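Local structure of leucine aminopeptidase A1, chloroplastic (Solanum lycopersicum, 5D8N) at residues A296-G301 against E405-L410. The protein removes N-terminal amino acids, leucine among the preferred ones, from peptides as a magnesium-dependent homohexameric M17 aminopeptidase, and also acts as a protein-folding chaperone. The protein carries 1 engineered substitution. Residues are numbered along the deposited sequence; the frame is centred on the assembly and turned at random.
Sequences ALVGKG and EKIIDL
Ala296, Val298 and Lys300 zip onto Lys406, Ile408 and Leu410 through five backbone hydrogen bonds, a worked example of parallel pairing, here of strands 293-305 and 406-411 inside the mixed β-sheet of the M17 catalytic domain. The ladder starts with Ala296 N donating to Lys406 O at 2.9 Å and closes with Lys300 N on Leu410 O at 3.0 Å, an almost straight bond (N-H...O 170°). Between them donors alternate from strand to strand: Ile408 N uses Ala296 O, Val298 N takes Ile408 O, and Leu410 N reaches Val298 O. Weaker CA-H...O contacts share four of the five acceptors, so that Val298 O receives both Leu410 N and, at 3.0 Å, Asp409 CA.

Apolar packing follows the same register on the two faces of the sheet. On one, CD2 of Leu297 lies 4.1 Å from CB of Ile408, the two side chains running alongside each other beneath helix 519-527, where Trp525 touches both. On the other, Val298 and Ile407 pack against helix 388-401. Ile407 CG2, anti to its own backbone nitrogen, meets CG2 of Val298 at 4.0 Å, the branches meeting at a slant, while its CG1 approaches Ala296 CB.

Polar side chains turn outward from the pair. Asp409 sets its CB 3.9 Å from Val298 CB, but chi1 of 80° carries the carboxylate away to His499 and Trp497 on the next strand, satisfying both buried oxygens. Lys300, one of the enzyme's magnesium-binding residues, though its side chain lies about 12 Å from the bound magnesium ion here, extends beyond the ladder, and its NZ bonds to Thr412 O. The chemistry thus implies a buried scaffold whose backbone bonds probably hold the base of Lys300, while Thr412 O probably helps steer its amino group toward Asp305, its long, weak ion-pair partner.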
loop_
_atom_site.group_PDB
_atom_site.type_symbol
_atom_site.label_atom_id
_atom_site.label_comp_id
_atom_site.label_asym_id
_atom_site.label_seq_id
_atom_site.Cartn_x
_atom_site.Cartn_y
_atom_site.Cartn_z
ATOM N N ALA A 296 -6.284 5.461 -42.983
ATOM C CA ALA A 296 -6.796 6.151 -41.813
ATOM C C ALA A 296 -5.758 6.295 -40.702
ATOM O O ALA A 296 -5.020 5.374 -40.371
ATOM C CB ALA A 296 -8.041 5.455 -41.259
ATOM N N LEU A 297 -5.892 7.400 -39.987
ATOM C CA LEU A 297 -5.107 7.671 -38.795
ATOM C C LEU A 297 -6.106 7.933 -37.682
ATOM O O LEU A 297 -6.876 8.892 -37.757
ATOM C CB LEU A 297 -4.231 8.908 -39.013
ATOM C CG LEU A 297 -3.221 8.800 -40.153
ATOM C CD1 LEU A 297 -2.489 10.109 -40.331
ATOM C CD2 LEU A 297 -2.231 7.690 -39.817
ATOM N N VAL A 298 -6.098 7.063 -36.676
ATOM C CA VAL A 298 -7.019 7.119 -35.554
ATOM C C VAL A 298 -6.276 7.483 -34.267
ATOM O O VAL A 298 -5.270 6.854 -33.924
ATOM C CB VAL A 298 -7.692 5.755 -35.362
ATOM C CG1 VAL A 298 -8.601 5.798 -34.140
ATOM C CG2 VAL A 298 -8.492 5.418 -36.605
ATOM N N GLY A 299 -6.752 8.517 -33.580
ATOM C CA GLY A 299 -6.093 8.986 -32.363
ATOM C C GLY A 299 -7.008 8.929 -31.161
ATOM O O GLY A 299 -8.169 9.333 -31.227
ATOM N N LYS A 300 -6.511 8.368 -30.066
ATOM C CA LYS A 300 -7.246 8.404 -28.811
ATOM C C LYS A 300 -7.425 9.849 -28.358
ATOM O O LYS A 300 -6.469 10.608 -28.240
ATOM C CB LYS A 300 -6.511 7.600 -27.738
ATOM C CG LYS A 300 -7.198 7.643 -26.392
ATOM C CD LYS A 300 -6.510 6.732 -25.388
ATOM C CE LYS A 300 -6.162 7.540 -24.158
ATOM N NZ LYS A 300 -6.068 6.685 -22.972
ATOM N N GLY A 301 -8.656 10.225 -28.052
ATOM C CA GLY A 301 -8.976 11.615 -27.742
ATOM C C GLY A 301 -9.801 11.788 -26.477
ATOM O O GLY A 301 -10.771 12.542 -26.420
ATOM N N GLU A 405 -7.746 0.935 -46.673
ATOM C CA GLU A 405 -6.869 -0.216 -46.844
ATOM C C GLU A 405 -5.924 -0.411 -45.628
ATOM O O GLU A 405 -5.550 -1.527 -45.288
ATOM C CB GLU A 405 -6.078 0.052 -48.128
ATOM C CG GLU A 405 -4.969 -0.924 -48.481
ATOM C CD GLU A 405 -4.236 -0.560 -49.771
ATOM O OE1 GLU A 405 -4.712 0.334 -50.507
ATOM O OE2 GLU A 405 -3.234 -1.237 -50.080
ATOM N N LYS A 406 -5.501 0.669 -44.979
ATOM C CA LYS A 406 -4.547 0.598 -43.881
ATOM C C LYS A 406 -4.966 1.598 -42.799
ATOM O O LYS A 406 -5.320 2.742 -43.109
ATOM C CB LYS A 406 -3.133 0.916 -44.375
ATOM C CG LYS A 406 -2.630 0.044 -45.524
ATOM C CD LYS A 406 -1.238 0.463 -45.984
ATOM C CE LYS A 406 -0.803 -0.298 -47.237
ATOM N NZ LYS A 406 0.554 0.176 -47.640
ATOM N N ILE A 407 -4.819 1.187 -41.542
ATOM C CA ILE A 407 -5.051 2.032 -40.374
ATOM C C ILE A 407 -3.812 2.033 -39.484
ATOM O O ILE A 407 -3.312 0.974 -39.102
ATOM C CB ILE A 407 -6.231 1.502 -39.539
ATOM C CG1 ILE A 407 -7.497 1.410 -40.393
ATOM C CG2 ILE A 407 -6.490 2.406 -38.352
ATOM C CD1 ILE A 407 -8.635 0.706 -39.697
ATOM N N ILE A 408 -3.460 3.214 -38.997
ATOM C CA ILE A 408 -2.636 3.330 -37.800
ATOM C C ILE A 408 -3.402 4.048 -36.711
ATOM O O ILE A 408 -3.907 5.152 -36.956
ATOM C CB ILE A 408 -1.322 4.090 -38.077
ATOM C CG1 ILE A 408 -0.483 3.358 -39.127
ATOM C CG2 ILE A 408 -0.516 4.253 -36.779
ATOM C CD1 ILE A 408 0.808 4.058 -39.484
ATOM N N ASP A 409 -3.434 3.482 -35.503
ATOM C CA ASP A 409 -3.944 4.215 -34.351
ATOM C C ASP A 409 -2.808 4.555 -33.406
ATOM O O ASP A 409 -1.835 3.819 -33.309
ATOM C CB ASP A 409 -5.066 3.487 -33.612
ATOM C CG ASP A 409 -4.550 2.410 -32.680
ATOM O OD1 ASP A 409 -4.043 2.767 -31.568
ATOM O OD2 ASP A 409 -4.727 1.214 -33.026
ATOM N N LEU A 410 -2.912 5.729 -32.795
ATOM C CA LEU A 410 -1.998 6.152 -31.745
ATOM C C LEU A 410 -2.798 6.419 -30.492
ATOM O O LEU A 410 -3.791 7.145 -30.503
ATOM C CB LEU A 410 -1.261 7.427 -32.145
ATOM C CG LEU A 410 -0.110 7.206 -33.143
ATOM C CD1 LEU A 410 -0.706 7.049 -34.523
ATOM C CD2 LEU A 410 0.842 8.392 -33.133
#